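Local coordinates for protein beta subunit of photoactivated adenylyl cyclase (Beggiatoa sp. PS, PDB 5M2A) that is a light-regulated adenylyl cyclase in which a flavin-binding BLUF photoreceptor controls a catalytic domain that makes cyclic AMP from ATP, at residues L44-L49 against S114-I119; R189-Y194 against D204-S209; R220-I225 against I249-G254. All blocks are in the same frame, centred on the assembly; numbering follows the deposited sequence.

Contact 1 joins a hairpin of the blue-light sensor to helix 110-129; contacts 2 and 3 pack helices of the cyclase domain on one sheet. Contact 1 is partly buried: the helix covers a leucine, but beside it two glutamines meet at a more open margin. In contacts 2 and 3 every touching residue is buried. Contact 2 is aliphatic, while contact 3 sets aliphatic side chains against a serine bonded within its own helix. Their centres are about 9 Å apart, and they touch through Ile190 on Ile225 and, just past the first helix, through Tyr194 OH, 2.5 Å from Asp224 OD2, a probable hydrogen bond; the centre of contact 1 is about 31 Å from contact 2's.

Contact 1: L44-L49 against S114-I119; sequences LYLQGL and SLLQTI
Leu46 and Gln117 meet because each swings its CG away from its own backbone N, with chi1 at -176° in the leucine and much the same in the glutamine. Leu46 thereby carries CD2 onto the helix, where it rests 3.7 Å from Gln117 CB, and the two side chains cross at about a right angle. The same methyl lies farther from Leu116, 4.3 Å from its CD2. Gln117 runs on extended past CG, reaches the hairpin tip and crosses Gln47 at a slant, the chain of Gln47 being bent at chi2. The touch there is made by a methylene: Gln47 CG stands 3.4 Å from Gln117 CD, with the two amide planes tilted 32° to each other. Cutting the glutamine at 117 back to an alanine would keep CB against Leu46 but is likely to strip the cover from the Gln47 methylene and open a gap beside the turn. Gln47 and Gly48 form the corner of a type I' turn, closed by backbone bonds in both directions between Leu46 and Leu49, and Gln47 N is also held by Asn102 OD1. The contact thus seats the hairpin joining strands 40-46 and 49-55 on helix 110-129. Leu46 and Leu116 both lean on Leu101 and on Phe51 of strand 49-55, while Leu115 on the same helix packs against Phe51 of the second subunit.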
# COMPACT_ATOMS: atom_id res chain seq x y z
N LEU A 44 29.64 0.76 1.05
CA LEU A 44 29.48 1.66 2.18
C LEU A 44 28.63 0.98 3.25
O LEU A 44 27.70 0.25 2.95
CB LEU A 44 28.81 2.98 1.77
CG LEU A 44 29.67 4.14 1.28
CD1 LEU A 44 30.19 3.85 -0.10
CD2 LEU A 44 28.86 5.42 1.26
N TYR A 45 28.96 1.23 4.52
CA TYR A 45 28.06 0.78 5.57
C TYR A 45 27.85 1.89 6.58
O TYR A 45 28.73 2.71 6.85
CB TYR A 45 28.53 -0.52 6.24
CG TYR A 45 29.91 -0.54 6.83
CD1 TYR A 45 31.03 -0.65 6.02
CD2 TYR A 45 30.10 -0.51 8.20
CE1 TYR A 45 32.30 -0.70 6.56
CE2 TYR A 45 31.36 -0.55 8.75
CZ TYR A 45 32.46 -0.65 7.92
OH TYR A 45 33.72 -0.70 8.47
N LEU A 46 26.63 1.91 7.13
CA LEU A 46 26.19 3.00 7.99
C LEU A 46 25.04 2.48 8.83
O LEU A 46 23.99 2.13 8.28
CB LEU A 46 25.74 4.21 7.16
CG LEU A 46 25.34 5.47 7.93
CD1 LEU A 46 26.51 6.01 8.74
CD2 LEU A 46 24.81 6.53 6.98
N GLN A 47 25.24 2.42 10.15
CA GLN A 47 24.18 2.09 11.10
C GLN A 47 23.44 0.81 10.69
O GLN A 47 22.23 0.80 10.45
CB GLN A 47 23.20 3.26 11.24
CG GLN A 47 23.87 4.59 11.55
CD GLN A 47 24.48 4.61 12.93
OE1 GLN A 47 23.80 4.34 13.92
NE2 GLN A 47 25.78 4.91 13.00
N GLY A 48 24.20 -0.27 10.61
CA GLY A 48 23.62 -1.57 10.34
C GLY A 48 23.09 -1.77 8.94
O GLY A 48 22.34 -2.72 8.70
N LEU A 49 23.46 -0.90 8.00
CA LEU A 49 23.03 -1.04 6.61
C LEU A 49 24.25 -1.09 5.70
O LEU A 49 25.24 -0.41 5.95
CB LEU A 49 22.11 0.11 6.20
CG LEU A 49 20.76 0.13 6.94
CD1 LEU A 49 19.90 1.29 6.47
CD2 LEU A 49 20.04 -1.19 6.77
N SER A 114 24.00 12.31 7.42
CA SER A 114 22.74 12.29 8.15
C SER A 114 21.56 12.06 7.22
O SER A 114 20.69 11.23 7.50
CB SER A 114 22.56 13.60 8.93
OG SER A 114 21.42 13.54 9.77
N LEU A 115 21.52 12.79 6.10
CA LEU A 115 20.43 12.62 5.14
C LEU A 115 20.38 11.19 4.62
O LEU A 115 19.30 10.59 4.53
CB LEU A 115 20.59 13.61 3.99
CG LEU A 115 20.43 15.07 4.41
CD1 LEU A 115 20.93 16.00 3.32
CD2 LEU A 115 18.98 15.37 4.73
N LEU A 116 21.54 10.62 4.29
CA LEU A 116 21.56 9.25 3.78
C LEU A 116 20.99 8.26 4.79
O LEU A 116 20.23 7.35 4.42
CB LEU A 116 22.99 8.85 3.39
CG LEU A 116 23.22 7.44 2.82
CD1 LEU A 116 22.54 7.29 1.47
CD2 LEU A 116 24.71 7.12 2.72
N GLN A 117 21.32 8.42 6.07
CA GLN A 117 20.80 7.49 7.07
C GLN A 117 19.30 7.69 7.25
O GLN A 117 18.54 6.71 7.33
CB GLN A 117 21.53 7.67 8.39
CG GLN A 117 21.05 6.74 9.49
CD GLN A 117 21.64 7.09 10.84
OE1 GLN A 117 22.50 7.96 10.95
NE2 GLN A 117 21.17 6.41 11.88
N THR A 118 18.85 8.94 7.32
CA THR A 118 17.43 9.22 7.50
C THR A 118 16.61 8.71 6.33
O THR A 118 15.58 8.05 6.52
CB THR A 118 17.22 10.72 7.70
OG1 THR A 118 17.83 11.13 8.93
CG2 THR A 118 15.74 11.07 7.73
N ILE A 119 17.05 9.00 5.10
CA ILE A 119 16.24 8.63 3.93
C ILE A 119 16.25 7.12 3.73
O ILE A 119 15.23 6.53 3.34
CB ILE A 119 16.74 9.38 2.68
CG1 ILE A 119 15.77 9.18 1.51
CG2 ILE A 119 18.12 8.92 2.27
CD1 ILE A 119 14.48 9.94 1.66

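Contact 2: R189-Y194 against D204-S209; sequences RIISAY and DCVMAS
Within 189-194, Ile191 alone reaches the strand, and it does so against Val206 and Ala208. Its CB points toward the strand and splits into two arms. The short arm, CG2, comes down on Ala208, with its methyl 3.9 Å from Ala208 CB. The long arm leaves through CG1, which lies opposite the carbonyl carbon (chi1 -69°) and serves as a spacer, and continues nearly straight (chi2 167°) to CD1. That terminal methyl fits between two strand residues: it is 3.8 Å from Val206 CG1 and also 3.9 Å from Ala208 CB. The alanine methyl is therefore touched by both arms of the isoleucine, while the valine is met by the far end alone. The chains of Ile191 and Val206 slide past each other in opposite directions and touch through these end methyls. Everything here is van der Waals packing of methyl groups, at ordinary separations.

Val206 and Ala208 point to the helix and Met207 between them points away, as expected of a regular strand with one face against a helix layer. Phe157 of strand 150-161 also packs on Ile191, and Tyr183, Phe184 and Cys187 of helix 173-193 cover Val206. The helix ends at Ala193, and Tyr194 is the first residue beyond it.

The strand starts just after Asp204, which together with Asp160 and Ile161 forms the magnesium site. A helix lying on the sheet beside a beta hairpin whose turn carries a metal-binding aspartate is characteristic of the ferredoxin-like core of class III nucleotidyl cyclases.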
# COMPACT_ATOMS: atom_id res chain seq x y z
N ARG A 189 3.47 -14.70 5.56
CA ARG A 189 4.64 -15.58 5.53
C ARG A 189 4.41 -16.76 4.60
O ARG A 189 5.27 -17.10 3.77
CB ARG A 189 4.98 -16.06 6.94
CG ARG A 189 6.08 -17.12 6.97
CD ARG A 189 6.51 -17.47 8.39
NE ARG A 189 5.39 -17.53 9.32
CZ ARG A 189 4.63 -18.60 9.52
NH1 ARG A 189 4.85 -19.73 8.83
NH2 ARG A 189 3.64 -18.55 10.40
N ILE A 190 3.25 -17.39 4.71
CA ILE A 190 3.00 -18.63 3.97
C ILE A 190 2.77 -18.33 2.50
O ILE A 190 3.32 -19.02 1.64
CB ILE A 190 1.83 -19.39 4.61
CG1 ILE A 190 2.25 -19.86 6.01
CG2 ILE A 190 1.42 -20.59 3.74
CD1 ILE A 190 1.12 -20.50 6.82
N ILE A 191 1.94 -17.33 2.19
CA ILE A 191 1.74 -16.91 0.80
C ILE A 191 3.09 -16.65 0.14
O ILE A 191 3.36 -17.11 -0.98
CB ILE A 191 0.85 -15.65 0.75
CG1 ILE A 191 -0.58 -15.98 1.17
CG2 ILE A 191 0.91 -15.00 -0.67
CD1 ILE A 191 -1.45 -14.76 1.45
N SER A 192 3.96 -15.90 0.83
CA SER A 192 5.24 -15.52 0.24
C SER A 192 6.19 -16.71 0.13
O SER A 192 7.00 -16.78 -0.80
CB SER A 192 5.88 -14.40 1.08
OG SER A 192 5.00 -13.29 1.17
N ALA A 193 6.10 -17.66 1.06
CA ALA A 193 6.92 -18.86 0.98
C ALA A 193 6.57 -19.69 -0.25
O ALA A 193 7.45 -20.34 -0.84
CB ALA A 193 6.75 -19.71 2.23
N TYR A 194 5.31 -19.68 -0.66
CA TYR A 194 4.88 -20.42 -1.84
C TYR A 194 4.98 -19.60 -3.12
O TYR A 194 4.52 -20.05 -4.17
CB TYR A 194 3.44 -20.93 -1.65
CG TYR A 194 3.34 -22.18 -0.79
CD1 TYR A 194 3.50 -23.44 -1.35
CD2 TYR A 194 3.09 -22.10 0.58
CE1 TYR A 194 3.41 -24.59 -0.57
CE2 TYR A 194 2.99 -23.23 1.35
CZ TYR A 194 3.15 -24.48 0.78
OH TYR A 194 3.06 -25.61 1.55
N ASP A 204 -10.07 -7.20 7.69
CA ASP A 204 -9.41 -8.41 8.16
C ASP A 204 -9.07 -9.36 7.02
O ASP A 204 -8.65 -10.49 7.28
CB ASP A 204 -10.29 -9.15 9.18
CG ASP A 204 -11.63 -9.58 8.59
OD1 ASP A 204 -12.31 -8.73 7.98
OD2 ASP A 204 -12.00 -10.77 8.71
N CYS A 205 -9.22 -8.92 5.78
CA CYS A 205 -9.05 -9.77 4.61
C CYS A 205 -7.65 -9.62 4.03
O CYS A 205 -7.14 -8.50 3.91
CB CYS A 205 -10.07 -9.45 3.51
SG CYS A 205 -11.81 -9.72 3.90
N VAL A 206 -7.04 -10.74 3.64
CA VAL A 206 -5.76 -10.76 2.95
C VAL A 206 -6.05 -11.05 1.48
O VAL A 206 -6.71 -12.05 1.15
CB VAL A 206 -4.80 -11.82 3.52
CG1 VAL A 206 -3.49 -11.82 2.71
CG2 VAL A 206 -4.54 -11.57 5.00
N MET A 207 -5.56 -10.19 0.60
CA MET A 207 -5.70 -10.39 -0.84
C MET A 207 -4.33 -10.68 -1.44
O MET A 207 -3.37 -9.96 -1.17
CB MET A 207 -6.30 -9.15 -1.51
CG MET A 207 -6.41 -9.28 -3.02
SD MET A 207 -7.01 -7.73 -3.76
CE MET A 207 -7.09 -8.17 -5.50
N ALA A 208 -4.25 -11.72 -2.27
CA ALA A 208 -2.98 -12.11 -2.86
C ALA A 208 -3.24 -12.72 -4.23
O ALA A 208 -4.38 -13.04 -4.58
CB ALA A 208 -2.20 -13.08 -1.97
N SER A 209 -2.18 -12.87 -5.02
CA SER A 209 -2.32 -13.55 -6.29
C SER A 209 -1.21 -14.57 -6.47
O SER A 209 -0.14 -14.49 -5.85
CB SER A 209 -2.31 -12.57 -7.47
OG SER A 209 -1.07 -11.90 -7.54

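Contact 3: R220-I225 against I249-G254; sequences RTSLDI and IGLSYG
Ile249, the first residue of 249-254, spreads both its branches over Ser222 of the facing helix. CG2 lies 3.6 Å from Ser222 OG, while the longer branch, turned opposite the carbonyl carbon (chi1 -57°), takes CD1 alongside the helix backbone, 3.5 Å from Ser222 O and 3.7 Å from Ser222 CA. The serine is small enough to let the isoleucine come this near the helix. Its hydroxyl does not depend on the strand, since OG is hydrogen-bonded to Ala218 O one turn earlier, and the methyls simply cover it. Ile225, one turn further on, offers Ile249 CD1 a looser contact by its CB at 4.2 Å; its side chain is modelled in two conformers.

At Gly250, where a side chain would point away from the helix, the backbone is hydrogen-bonded to that of Phe158 of strand 150-161. Leu251 faces the helix again, and its CD2 comes up beside Ile249 CG2, 3.9 Å from Ser222 OG. Leu293 of strand 293-296 touches Ser222, Ile249 and Leu251 alike and joins this buried cluster. Further along, Ser252 turns its hydroxyl to Ala275 O.

Over these segments helix and strand run antiparallel, at 177° with axes 9.8 Å apart. With strand 150-161 lying between strands 205-211 and 247-258, helix 215-235 makes the connection of a split beta-alpha-beta unit, as in the ferredoxin-like cyclase core.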
# COMPACT_ATOMS: atom_id res chain seq x y z
N ARG A 220 -2.02 -25.42 -1.45
CA ARG A 220 -1.15 -25.72 -0.31
C ARG A 220 -1.03 -24.53 0.63
O ARG A 220 -1.02 -24.68 1.86
CB ARG A 220 0.23 -26.16 -0.80
CG ARG A 220 0.20 -27.47 -1.54
CD ARG A 220 1.54 -27.83 -2.17
NE ARG A 220 1.42 -29.16 -2.77
CZ ARG A 220 2.02 -29.51 -3.90
NH1 ARG A 220 2.77 -28.64 -4.55
NH2 ARG A 220 1.87 -30.74 -4.39
N THR A 221 -0.87 -23.33 0.07
CA THR A 221 -0.91 -22.12 0.88
C THR A 221 -2.15 -22.09 1.76
O THR A 221 -2.06 -21.88 2.98
CB THR A 221 -0.90 -20.90 -0.04
OG1 THR A 221 0.38 -20.78 -0.66
CG2 THR A 221 -1.21 -19.64 0.75
N SER A 222 -3.31 -22.28 1.14
CA SER A 222 -4.57 -22.21 1.87
C SER A 222 -4.64 -23.25 2.98
O SER A 222 -5.07 -22.96 4.10
CB SER A 222 -5.73 -22.39 0.88
OG SER A 222 -5.63 -21.42 -0.15
N LEU A 223 -4.27 -24.50 2.66
CA LEU A 223 -4.31 -25.55 3.68
C LEU A 223 -3.30 -25.29 4.78
O LEU A 223 -3.56 -25.55 5.96
CB LEU A 223 -4.06 -26.91 3.04
CG LEU A 223 -5.07 -27.27 1.96
CD1 LEU A 223 -4.61 -28.52 1.20
CD2 LEU A 223 -6.44 -27.48 2.58
N ASP A 224 -2.12 -24.78 4.42
CA ASP A 224 -1.11 -24.48 5.43
C ASP A 224 -1.58 -23.38 6.37
O ASP A 224 -1.33 -23.44 7.58
CB ASP A 224 0.21 -24.09 4.77
CG ASP A 224 0.99 -25.29 4.26
OD1 ASP A 224 0.45 -26.42 4.32
OD2 ASP A 224 2.14 -25.11 3.79
N ILE A 225 -2.26 -22.36 5.83
CA ILE A 225 -2.85 -21.32 6.68
C ILE A 225 -3.83 -21.94 7.67
O ILE A 225 -3.75 -21.70 8.88
CB ILE A 225 -3.57 -20.27 5.82
CG1 ILE A 225 -2.58 -19.51 4.94
CG2 ILE A 225 -4.35 -19.30 6.70
CD1 ILE A 225 -1.58 -18.80 5.71
N ILE A 249 -11.31 -19.30 3.05
CA ILE A 249 -10.46 -18.89 1.93
C ILE A 249 -11.19 -19.14 0.63
O ILE A 249 -11.81 -20.19 0.46
CB ILE A 249 -9.10 -19.62 1.95
CG1 ILE A 249 -8.40 -19.36 3.29
CG2 ILE A 249 -8.23 -19.17 0.78
CD1 ILE A 249 -7.13 -20.15 3.54
N GLY A 250 -11.13 -18.17 -0.27
CA GLY A 250 -11.65 -18.34 -1.63
C GLY A 250 -10.54 -18.13 -2.64
O GLY A 250 -9.67 -17.28 -2.46
N LEU A 251 -10.59 -18.92 -3.72
CA LEU A 251 -9.64 -18.77 -4.81
C LEU A 251 -10.38 -18.70 -6.13
O LEU A 251 -11.34 -19.45 -6.36
CB LEU A 251 -8.65 -19.93 -4.87
CG LEU A 251 -7.92 -20.37 -3.61
CD1 LEU A 251 -7.16 -21.64 -3.91
CD2 LEU A 251 -6.98 -19.29 -3.13
N SER A 252 -9.91 -17.85 -7.03
CA SER A 252 -10.49 -17.77 -8.36
C SER A 252 -9.36 -17.72 -9.37
O SER A 252 -8.19 -17.55 -9.01
CB SER A 252 -11.40 -16.56 -8.53
OG SER A 252 -10.62 -15.38 -8.47
N TYR A 253 -9.70 -17.91 -10.64
CA TYR A 253 -8.73 -17.86 -11.71
C TYR A 253 -9.32 -17.10 -12.88
O TYR A 253 -10.46 -17.36 -13.28
CB TYR A 253 -8.33 -19.27 -12.16
CG TYR A 253 -7.40 -19.28 -13.34
CD1 TYR A 253 -6.11 -18.76 -13.23
CD2 TYR A 253 -7.79 -19.80 -14.56
CE1 TYR A 253 -5.24 -18.77 -14.31
CE2 TYR A 253 -6.93 -19.81 -15.65
CZ TYR A 253 -5.66 -19.29 -15.51
OH TYR A 253 -4.79 -19.31 -16.59
N GLY A 254 -8.55 -16.18 -13.46
CA GLY A 254 -9.07 -15.50 -14.62
C GLY A 254 -8.13 -14.42 -15.09
O GLY A 254 -7.03 -14.24 -14.54